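Long-range contacts in ABC transporter ATP-binding protein (PDB 4HZI), which probably binds and hydrolyses ATP as the ATPase subunit of an orphan ABC transporter involved in manganese utilization and tolerance: residues L66-A71 / E268-I273; S176-K181 / R209-G214; S36-S41 / T90-Q95. One frame throughout, in Å; residues are numbered along the deposited sequence.

Contact 1: L66-A71 / E268-I273. With SO4 (sulfate ion), chain C.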
loop_
_atom_site.group_PDB
_atom_site.type_symbol
_atom_site.label_atom_id
_atom_site.label_comp_id
_atom_site.label_asym_id
_atom_site.label_seq_id
_atom_site.Cartn_x
_atom_site.Cartn_y
_atom_site.Cartn_z
ATOM N N LEU A 66 -8.363 -12.161 4.297
ATOM C CA LEU A 66 -6.957 -11.777 4.424
ATOM C C LEU A 66 -6.133 -12.711 3.545
ATOM O O LEU A 66 -6.210 -13.944 3.667
ATOM C CB LEU A 66 -6.459 -11.870 5.853
ATOM C CG LEU A 66 -4.998 -11.510 6.128
ATOM C CD1 LEU A 66 -4.687 -10.022 5.925
ATOM C CD2 LEU A 66 -4.531 -11.899 7.526
ATOM N N GLY A 67 -5.402 -12.132 2.599
ATOM C CA GLY A 67 -4.629 -12.992 1.711
ATOM C C GLY A 67 -3.327 -12.363 1.321
ATOM O O GLY A 67 -3.205 -11.177 1.351
ATOM N N ARG A 68 -2.346 -13.177 0.978
ATOM C CA ARG A 68 -1.098 -12.711 0.383
ATOM C C ARG A 68 -1.320 -12.040 -0.958
ATOM O O ARG A 68 -2.336 -12.269 -1.616
ATOM C CB ARG A 68 -0.157 -13.901 0.182
ATOM C CG ARG A 68 0.032 -14.789 1.418
ATOM C CD ARG A 68 1.213 -14.366 2.222
ATOM N NE ARG A 68 2.391 -14.498 1.401
ATOM C CZ ARG A 68 3.177 -15.572 1.331
ATOM N NH1 ARG A 68 2.937 -16.689 2.052
ATOM N NH2 ARG A 68 4.235 -15.521 0.514
ATOM N N ASN A 69 -0.387 -11.209 -1.422
ATOM C CA ASN A 69 -0.592 -10.753 -2.817
ATOM C C ASN A 69 -0.402 -11.939 -3.748
ATOM O O ASN A 69 0.305 -12.916 -3.461
ATOM C CB ASN A 69 0.230 -9.551 -3.262
ATOM C CG ASN A 69 -0.214 -8.262 -2.593
ATOM O OD1 ASN A 69 -1.452 -7.897 -2.483
ATOM N ND2 ASN A 69 0.794 -7.564 -2.098
ATOM N N GLY A 70 -1.258 -11.941 -4.740
ATOM C CA GLY A 70 -1.374 -13.045 -5.687
ATOM C C GLY A 70 -2.194 -14.223 -5.215
ATOM O O GLY A 70 -2.278 -15.230 -5.931
ATOM N N ALA A 71 -2.898 -14.119 -4.077
ATOM C CA ALA A 71 -3.648 -15.254 -3.550
ATOM C C ALA A 71 -4.941 -15.537 -4.271
ATOM O O ALA A 71 -5.554 -16.556 -4.035
ATOM C CB ALA A 71 -3.957 -15.061 -2.029
ATOM N N GLU A 268 1.245 -17.875 10.678
ATOM C CA GLU A 268 2.539 -18.399 10.189
ATOM C C GLU A 268 2.315 -19.362 9.024
ATOM O O GLU A 268 3.103 -19.433 8.106
ATOM C CB GLU A 268 3.363 -19.050 11.328
ATOM C CG GLU A 268 3.820 -18.047 12.396
ATOM C CD GLU A 268 4.579 -18.636 13.575
ATOM O OE1 GLU A 268 4.517 -19.873 13.786
ATOM O OE2 GLU A 268 5.202 -17.843 14.330
ATOM N N ASP A 269 1.189 -20.073 9.021
ATOM C CA ASP A 269 0.862 -20.932 7.916
ATOM C C ASP A 269 0.524 -20.078 6.694
ATOM O O ASP A 269 0.936 -20.375 5.584
ATOM C CB ASP A 269 -0.308 -21.855 8.258
ATOM C CG ASP A 269 -0.595 -22.875 7.176
ATOM O OD1 ASP A 269 0.245 -23.039 6.278
ATOM O OD2 ASP A 269 -1.671 -23.519 7.215
ATOM N N LEU A 270 -0.151 -18.953 6.908
ATOM C CA LEU A 270 -0.479 -18.080 5.801
ATOM C C LEU A 270 0.790 -17.383 5.198
ATOM O O LEU A 270 0.908 -17.251 4.008
ATOM C CB LEU A 270 -1.466 -17.001 6.286
ATOM C CG LEU A 270 -1.929 -15.991 5.276
ATOM C CD1 LEU A 270 -2.672 -16.643 4.131
ATOM C CD2 LEU A 270 -2.793 -14.943 5.963
ATOM N N TYR A 271 1.634 -16.888 6.066
ATOM C CA TYR A 271 2.711 -15.997 5.694
ATOM C C TYR A 271 4.050 -16.742 5.556
ATOM O O TYR A 271 5.016 -16.174 5.025
ATOM C CB TYR A 271 2.819 -14.878 6.715
ATOM C CG TYR A 271 1.736 -13.859 6.520
ATOM C CD1 TYR A 271 1.704 -13.064 5.394
ATOM C CD2 TYR A 271 0.705 -13.726 7.436
ATOM C CE1 TYR A 271 0.708 -12.153 5.169
ATOM C CE2 TYR A 271 -0.289 -12.787 7.234
ATOM C CZ TYR A 271 -0.287 -11.978 6.113
ATOM O OH TYR A 271 -1.322 -11.049 5.928
ATOM N N ASP A 272 4.106 -17.992 6.019
ATOM C CA ASP A 272 5.325 -18.829 5.883
ATOM C C ASP A 272 6.564 -18.340 6.654
ATOM O O ASP A 272 7.696 -18.702 6.320
ATOM C CB ASP A 272 5.675 -18.978 4.395
ATOM C CG ASP A 272 4.634 -19.744 3.613
ATOM O OD1 ASP A 272 4.074 -20.753 4.118
ATOM O OD2 ASP A 272 4.384 -19.352 2.457
ATOM N N ILE A 273 6.365 -17.543 7.695
ATOM C CA ILE A 273 7.444 -17.086 8.529
ATOM C C ILE A 273 7.008 -16.956 9.950
ATOM O O ILE A 273 5.818 -16.782 10.214
ATOM C CB ILE A 273 7.979 -15.678 8.086
ATOM C CG1 ILE A 273 6.844 -14.671 7.931
ATOM C CG2 ILE A 273 8.704 -15.786 6.778
ATOM C CD1 ILE A 273 7.332 -13.246 7.809
HETATM S S SO4 C . -4.713 -11.052 -5.297
HETATM O O1 SO4 C . -4.595 -12.141 -6.301
HETATM O O2 SO4 C . -4.916 -11.713 -3.985
HETATM O O3 SO4 C . -5.913 -10.250 -5.534
HETATM O O4 SO4 C . -3.477 -10.340 -5.369
HETATM O O HOH W 1 5.847 -17.963 0.884
#
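A polar grip of Arg68 on the end of helix 264-271, backed by an apolar patch at Leu66, joins the P-loop of this ABC ATPase to a helix almost 200 residues later. Strand 62-67 ends here and enters a type II beta turn from Arg68 to Ala71. A sulfate, probably from the crystallisation liquor, is bonded by Gly70 N (2.8 Å to sulfate O4), Gly72 N, Ser74 N and Lys73 NZ, much as a nucleotide phosphate is held in relatives. Arg68, its chain bent at the second and third torsions, runs antiparallel alongside Tyr271, with Arg68 CD 3.5 Å from Tyr271 CD1 and the guanidinium and ring planes 24° apart. Its NH1 makes two bonds within the guanidinium plane: to a lone pair of Leu270 O at 2.9 Å, and a salt bridge to Asp272 OD2 at 3.1 Å, where NH1 lies 54° out of the carboxylate plane. Water 1 ties Arg68 NH2 to the same OD2. Asp272 OD1 is held by Lys248. In the apolar part Leu66 CD2 meets Leu270 CD2 at 3.8 Å, and Leu66 CD1 lies 3.5 Å from Tyr271 OH. Asn69 N donates to Asp205 OD2 of the second subunit, and Tyr271 O accepts from Thr207 OG1 of that subunit. A cation shared by a helix-end carbonyl and a carboxylate, itself balanced by Lys248, should fix Arg68 beside the phosphate loop.

Contact 2: S176-K181 / R209-G214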
loop_
_atom_site.group_PDB
_atom_site.type_symbol
_atom_site.label_atom_id
_atom_site.label_comp_id
_atom_site.label_asym_id
_atom_site.label_seq_id
_atom_site.Cartn_x
_atom_site.Cartn_y
_atom_site.Cartn_z
ATOM N N SER A 176 -7.590 12.359 1.251
ATOM C CA SER A 176 -7.569 11.033 0.700
ATOM C C SER A 176 -8.497 10.131 1.521
ATOM O O SER A 176 -9.189 9.335 0.938
ATOM C CB SER A 176 -6.138 10.473 0.675
ATOM O OG SER A 176 -5.649 10.442 1.998
ATOM N N GLY A 177 -8.546 10.318 2.843
ATOM C CA GLY A 177 -9.433 9.481 3.718
ATOM C C GLY A 177 -10.920 9.803 3.512
ATOM O O GLY A 177 -11.788 8.920 3.487
ATOM N N GLU A 178 -11.191 11.088 3.325
ATOM C CA GLU A 178 -12.531 11.572 2.984
ATOM C C GLU A 178 -13.056 11.042 1.670
ATOM O O GLU A 178 -14.240 10.761 1.589
ATOM C CB GLU A 178 -12.538 13.109 2.935
ATOM C CG GLU A 178 -12.356 13.715 4.296
ATOM C CD GLU A 178 -12.200 15.234 4.305
ATOM O OE1 GLU A 178 -11.841 15.846 3.277
ATOM O OE2 GLU A 178 -12.414 15.797 5.394
ATOM N N LYS A 179 -12.220 10.910 0.637
ATOM C CA LYS A 179 -12.688 10.305 -0.613
ATOM C C LYS A 179 -13.237 8.913 -0.359
ATOM O O LYS A 179 -14.248 8.533 -0.948
ATOM C CB LYS A 179 -11.582 10.238 -1.632
ATOM C CG LYS A 179 -11.247 11.606 -2.185
ATOM C CD LYS A 179 -10.099 11.536 -3.163
ATOM C CE LYS A 179 -9.637 12.943 -3.490
ATOM N NZ LYS A 179 -8.665 12.873 -4.577
ATOM N N LYS A 180 -12.554 8.147 0.499
ATOM C CA LYS A 180 -12.994 6.782 0.779
ATOM C C LYS A 180 -14.333 6.779 1.516
ATOM O O LYS A 180 -15.163 5.928 1.245
ATOM C CB LYS A 180 -11.935 5.970 1.536
ATOM C CG LYS A 180 -10.596 5.806 0.819
ATOM C CD LYS A 180 -10.730 5.188 -0.543
ATOM C CE LYS A 180 -9.386 5.076 -1.256
ATOM N NZ LYS A 180 -8.783 3.747 -1.076
ATOM N N LYS A 181 -14.576 7.761 2.395
ATOM C CA LYS A 181 -15.881 7.896 3.049
ATOM C C LYS A 181 -16.966 8.076 2.040
ATOM O O LYS A 181 -18.023 7.476 2.150
ATOM C CB LYS A 181 -15.923 9.100 3.998
ATOM C CG LYS A 181 -14.884 9.081 5.088
ATOM C CD LYS A 181 -14.943 10.352 5.932
ATOM C CE LYS A 181 -13.719 10.451 6.811
ATOM N NZ LYS A 181 -13.867 11.524 7.851
ATOM N N ARG A 209 -5.845 6.738 6.938
ATOM C CA ARG A 209 -6.441 5.444 7.237
ATOM C C ARG A 209 -7.262 5.545 8.527
ATOM O O ARG A 209 -8.382 5.052 8.611
ATOM C CB ARG A 209 -5.354 4.352 7.380
ATOM C CG ARG A 209 -5.896 2.990 7.708
ATOM C CD ARG A 209 -4.802 1.946 7.781
ATOM N NE ARG A 209 -4.129 2.037 9.065
ATOM C CZ ARG A 209 -2.846 1.822 9.309
ATOM N NH1 ARG A 209 -2.000 1.520 8.354
ATOM N NH2 ARG A 209 -2.414 1.948 10.558
ATOM N N GLU A 210 -6.681 6.181 9.532
ATOM C CA GLU A 210 -7.407 6.444 10.773
ATOM C C GLU A 210 -8.668 7.228 10.572
ATOM O O GLU A 210 -9.685 6.934 11.212
ATOM C CB GLU A 210 -6.536 7.136 11.786
ATOM C CG GLU A 210 -5.835 6.155 12.668
ATOM C CD GLU A 210 -6.818 5.222 13.367
ATOM O OE1 GLU A 210 -7.520 5.655 14.291
ATOM O OE2 GLU A 210 -6.873 4.053 12.981
ATOM N N ASP A 211 -8.606 8.228 9.724
ATOM C CA ASP A 211 -9.769 9.038 9.405
ATOM C C ASP A 211 -10.907 8.199 8.801
ATOM O O ASP A 211 -12.079 8.268 9.225
ATOM C CB ASP A 211 -9.372 10.110 8.419
ATOM C CG ASP A 211 -10.460 11.168 8.212
ATOM O OD1 ASP A 211 -11.340 11.344 9.090
ATOM O OD2 ASP A 211 -10.475 11.769 7.134
ATOM N N PHE A 212 -10.558 7.394 7.803
ATOM C CA PHE A 212 -11.549 6.573 7.153
ATOM C C PHE A 212 -12.085 5.461 8.080
ATOM O O PHE A 212 -13.292 5.199 8.121
ATOM C CB PHE A 212 -10.963 5.942 5.854
ATOM C CG PHE A 212 -11.857 4.884 5.269
ATOM C CD1 PHE A 212 -13.120 5.217 4.794
ATOM C CD2 PHE A 212 -11.474 3.545 5.277
ATOM C CE1 PHE A 212 -13.963 4.261 4.271
ATOM C CE2 PHE A 212 -12.324 2.597 4.768
ATOM C CZ PHE A 212 -13.566 2.942 4.288
ATOM N N LEU A 213 -11.210 4.779 8.795
ATOM C CA LEU A 213 -11.617 3.718 9.680
ATOM C C LEU A 213 -12.499 4.254 10.809
ATOM O O LEU A 213 -13.405 3.554 11.275
ATOM C CB LEU A 213 -10.419 2.985 10.231
ATOM C CG LEU A 213 -9.698 2.068 9.193
ATOM C CD1 LEU A 213 -8.630 1.222 9.864
ATOM C CD2 LEU A 213 -10.645 1.188 8.389
ATOM N N GLY A 214 -12.231 5.488 11.236
ATOM C CA GLY A 214 -13.072 6.169 12.212
ATOM C C GLY A 214 -14.487 6.332 11.705
ATOM O O GLY A 214 -15.446 6.064 12.442
HETATM O O HOH W 2 -8.157 11.904 5.114
HETATM O O HOH W 3 -11.122 14.257 7.582
#
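Gly177 and Phe212 bring together two helices of the ABC ATPase fold, the one starting in the LSGGQ-like signature motif (here Leu174 to Glu178) and the one following the Walker B strand. The segments run in nearly the same direction, their axes 25° apart and 8.0 Å from each other at closest approach. Gly177 lies at the near point, its CA 5.0 Å from that of Phe212. It has no side chain, and its backbone lies directly against Asp211 and Phe212, with Gly177 O 3.9 Å from Phe212 CB. Its amide is joined to Asp211 OD2 through water 2, though the bond from Gly177 N is weak. Glu178 points away from the facing helix, yet its CG passes 3.9 Å from Asp211 OD2. Water 3 donates to both Glu178 OE2 and Asp211 OD2, which may ease the proximity of the two carboxylates, these oxygens being 4.8 Å apart. Glu178 OE1 turns back to Ser175 N. Lys180 splits its work: CB sits over one face of the Phe212 ring, toward the rim, in a CH-pi contact 3.9 Å from the centroid, while the bent remainder of the chain leads NZ to Pro200 O, Ser202 O and Ser115 OG. Lys181 instead runs out extended; with CG anti to the carbonyl carbon (chi1 -58°), the straight chain carries NZ across to Asp211 at about a right angle. There it makes a salt bridge, Lys181 NZ to Asp211 OD1 at 2.8 Å, approaching that oxygen from 38° above the carboxylate plane.

Contact 3: S36-S41 / T90-Q95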
loop_
_atom_site.group_PDB
_atom_site.type_symbol
_atom_site.label_atom_id
_atom_site.label_comp_id
_atom_site.label_asym_id
_atom_site.label_seq_id
_atom_site.Cartn_x
_atom_site.Cartn_y
_atom_site.Cartn_z
ATOM N N SER A 36 -22.999 -17.624 0.648
ATOM C CA SER A 36 -22.358 -18.901 0.873
ATOM C C SER A 36 -21.656 -19.377 -0.386
ATOM O O SER A 36 -22.212 -19.272 -1.471
ATOM C CB SER A 36 -23.302 -19.970 1.349
ATOM O OG SER A 36 -24.303 -20.235 0.441
ATOM N N LEU A 37 -20.435 -19.839 -0.188
ATOM C CA LEU A 37 -19.638 -20.468 -1.242
ATOM C C LEU A 37 -19.333 -21.882 -0.768
ATOM O O LEU A 37 -18.852 -22.085 0.354
ATOM C CB LEU A 37 -18.346 -19.732 -1.449
ATOM C CG LEU A 37 -18.433 -18.427 -2.246
ATOM C CD1 LEU A 37 -19.139 -17.316 -1.470
ATOM C CD2 LEU A 37 -17.071 -17.975 -2.666
ATOM N N GLU A 38 -19.639 -22.850 -1.613
ATOM C CA GLU A 38 -19.323 -24.260 -1.327
ATOM C C GLU A 38 -18.470 -24.842 -2.477
ATOM O O GLU A 38 -18.967 -24.961 -3.596
ATOM C CB GLU A 38 -20.622 -25.042 -1.228
ATOM C CG GLU A 38 -21.505 -24.568 -0.087
ATOM C CD GLU A 38 -22.760 -25.410 0.083
ATOM O OE1 GLU A 38 -23.552 -25.534 -0.878
ATOM O OE2 GLU A 38 -22.956 -25.935 1.190
ATOM N N LYS A 39 -17.203 -25.097 -2.164
ATOM C CA LYS A 39 -16.219 -25.692 -3.044
ATOM C C LYS A 39 -16.107 -24.944 -4.355
ATOM O O LYS A 39 -16.068 -25.551 -5.432
ATOM C CB LYS A 39 -16.582 -27.151 -3.327
ATOM C CG LYS A 39 -16.591 -28.026 -2.090
ATOM C CD LYS A 39 -16.953 -29.458 -2.483
ATOM C CE LYS A 39 -17.454 -30.254 -1.291
ATOM N NZ LYS A 39 -16.446 -30.323 -0.189
ATOM N N ILE A 40 -16.081 -23.624 -4.270
ATOM C CA ILE A 40 -15.941 -22.775 -5.465
ATOM C C ILE A 40 -14.550 -22.874 -6.055
ATOM O O ILE A 40 -13.512 -22.579 -5.434
ATOM C CB ILE A 40 -16.366 -21.296 -5.196
ATOM C CG1 ILE A 40 -17.877 -21.205 -5.072
ATOM C CG2 ILE A 40 -15.853 -20.352 -6.292
ATOM C CD1 ILE A 40 -18.694 -21.293 -6.367
ATOM N N SER A 41 -14.522 -23.309 -7.318
ATOM C CA SER A 41 -13.307 -23.392 -8.044
ATOM C C SER A 41 -13.373 -22.571 -9.328
ATOM O O SER A 41 -14.430 -22.370 -9.902
ATOM C CB SER A 41 -13.020 -24.875 -8.357
ATOM O OG SER A 41 -12.439 -25.494 -7.224
ATOM N N THR A 90 -20.746 -24.140 -5.755
ATOM C CA THR A 90 -22.008 -23.467 -5.670
ATOM C C THR A 90 -21.861 -22.190 -4.844
ATOM O O THR A 90 -21.202 -22.220 -3.806
ATOM C CB THR A 90 -23.051 -24.367 -4.986
ATOM O OG1 THR A 90 -23.185 -25.588 -5.731
ATOM C CG2 THR A 90 -24.396 -23.685 -4.932
ATOM N N ILE A 91 -22.464 -21.107 -5.326
ATOM C CA ILE A 91 -22.452 -19.813 -4.613
ATOM C C ILE A 91 -23.889 -19.336 -4.567
ATOM O O ILE A 91 -24.648 -19.477 -5.555
ATOM C CB ILE A 91 -21.453 -18.828 -5.242
ATOM C CG1 ILE A 91 -21.600 -17.439 -4.584
ATOM C CG2 ILE A 91 -21.622 -18.754 -6.756
ATOM C CD1 ILE A 91 -20.468 -16.507 -4.906
ATOM N N ARG A 92 -24.305 -18.839 -3.393
ATOM C CA ARG A 92 -25.672 -18.430 -3.196
ATOM C C ARG A 92 -25.715 -17.096 -2.473
ATOM O O ARG A 92 -24.863 -16.818 -1.608
ATOM C CB ARG A 92 -26.412 -19.427 -2.312
ATOM C CG ARG A 92 -26.593 -20.817 -2.860
ATOM C CD ARG A 92 -27.182 -21.723 -1.785
ATOM N NE ARG A 92 -27.033 -23.119 -2.161
ATOM C CZ ARG A 92 -27.922 -23.833 -2.844
ATOM N NH1 ARG A 92 -29.083 -23.300 -3.242
ATOM N NH2 ARG A 92 -27.651 -25.105 -3.123
ATOM N N LEU A 93 -26.704 -16.305 -2.847
ATOM C CA LEU A 93 -27.145 -15.158 -2.098
ATOM C C LEU A 93 -28.456 -15.569 -1.458
ATOM O O LEU A 93 -29.436 -15.937 -2.137
ATOM C CB LEU A 93 -27.253 -13.940 -3.037
ATOM C CG LEU A 93 -27.686 -12.627 -2.390
ATOM C CD1 LEU A 93 -26.645 -12.185 -1.359
ATOM C CD2 LEU A 93 -27.888 -11.582 -3.473
ATOM N N PHE A 94 -28.465 -15.571 -0.133
ATOM C CA PHE A 94 -29.566 -16.178 0.635
ATOM C C PHE A 94 -29.810 -17.584 0.082
ATOM O O PHE A 94 -28.866 -18.360 -0.059
ATOM C CB PHE A 94 -30.814 -15.253 0.646
ATOM C CG PHE A 94 -30.593 -13.927 1.366
ATOM C CD1 PHE A 94 -30.433 -13.879 2.750
ATOM C CD2 PHE A 94 -30.548 -12.731 0.655
ATOM C CE1 PHE A 94 -30.219 -12.667 3.396
ATOM C CE2 PHE A 94 -30.334 -11.521 1.295
ATOM C CZ PHE A 94 -30.169 -11.491 2.667
ATOM N N GLN A 95 -31.027 -17.934 -0.279
ATOM C CA GLN A 95 -31.245 -19.300 -0.750
ATOM C C GLN A 95 -31.093 -19.484 -2.270
ATOM O O GLN A 95 -31.256 -20.586 -2.767
ATOM C CB GLN A 95 -32.610 -19.820 -0.307
ATOM C CG GLN A 95 -32.685 -20.104 1.183
ATOM C CD GLN A 95 -33.855 -20.999 1.550
ATOM O OE1 GLN A 95 -34.035 -22.078 0.970
ATOM N NE2 GLN A 95 -34.653 -20.565 2.525
HETATM O O HOH W 4 -23.200 -22.184 -1.579
HETATM O O HOH W 5 -26.422 -18.156 1.137
HETATM O O HOH W 6 -20.517 -27.199 -4.140
#
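The guanidinium of Arg92 meets its partner across the strands at an edge rather than over a face: Glu38 OE1 lies near its plane, while Gln95 O, from the same segment as Arg92, sits in that plane. Glu38 OE1 remains 4.4 Å from Arg92 NE, beyond salt-bridge distance, so any attraction is probably weak. Both side chains stand on one face of an antiparallel strand pair, together with Ser36 and Thr90. Four backbone bonds form the ladder. Ser36 and Arg92 make a hydrogen-bonded pair, with Ser36 N to Arg92 O at 3.0 Å and a return bond from Arg92 N to Ser36 O. Glu38 and Thr90 make the second such pair, where Glu38 N reaches Thr90 O at 2.8 Å and Thr90 N returns to Glu38 O at 2.9 Å. Between them Leu37 and Ile91 form the non-hydrogen-bonded pair. Ser36 OG, placed between its backbone N and carbonyl carbon (chi1 61°), touches Arg92 CB at 3.6 Å and shares water 4 with Thr90 O. The opposite face is apolar. Leu37 and Ile91 lie side by side, pointing the same way, with Leu37 CD1 3.8 Å from Ile91 CD1. Ile40 CD1 closes in beyond the corner of the chain, 3.9 Å from Ile91 CB. At that corner Lys39 and Ile40 both face Val53, a G1 beta bulge. The pair belongs to the antiparallel beta subdomain of ABC ATPases: strand 36-42 runs between 53-58 and 90-93, strand 96-97 follows beyond, and Leu37, Ile40 and Ile91 rest on Leu76, Leu79 and Ile80 of helix 73-80, which follows the P-loop.

Three kinds of pairing serve three parts of one ATPase domain. Contact 1 is largely buried and joins a loop to a helix end by a shared cation. Contacts 2 and 3 are partly buried: contact 2 packs helix on helix around a glycine, with Lys181, Asp211 and Glu178 on its hydrated side and Lys180 buried, while contact 3 is a backbone ladder, polar on one face and apolar on the other. Contacts 1 and 3 both relate to helix 73-80: the P-loop leads into it, and the beta pair packs on it. Contacts 1 and 2 touch the second subunit, whereas no other chain of the assembly reaches contact 3. Contacts 2 and 3 lie on opposite sides of the chain's centre.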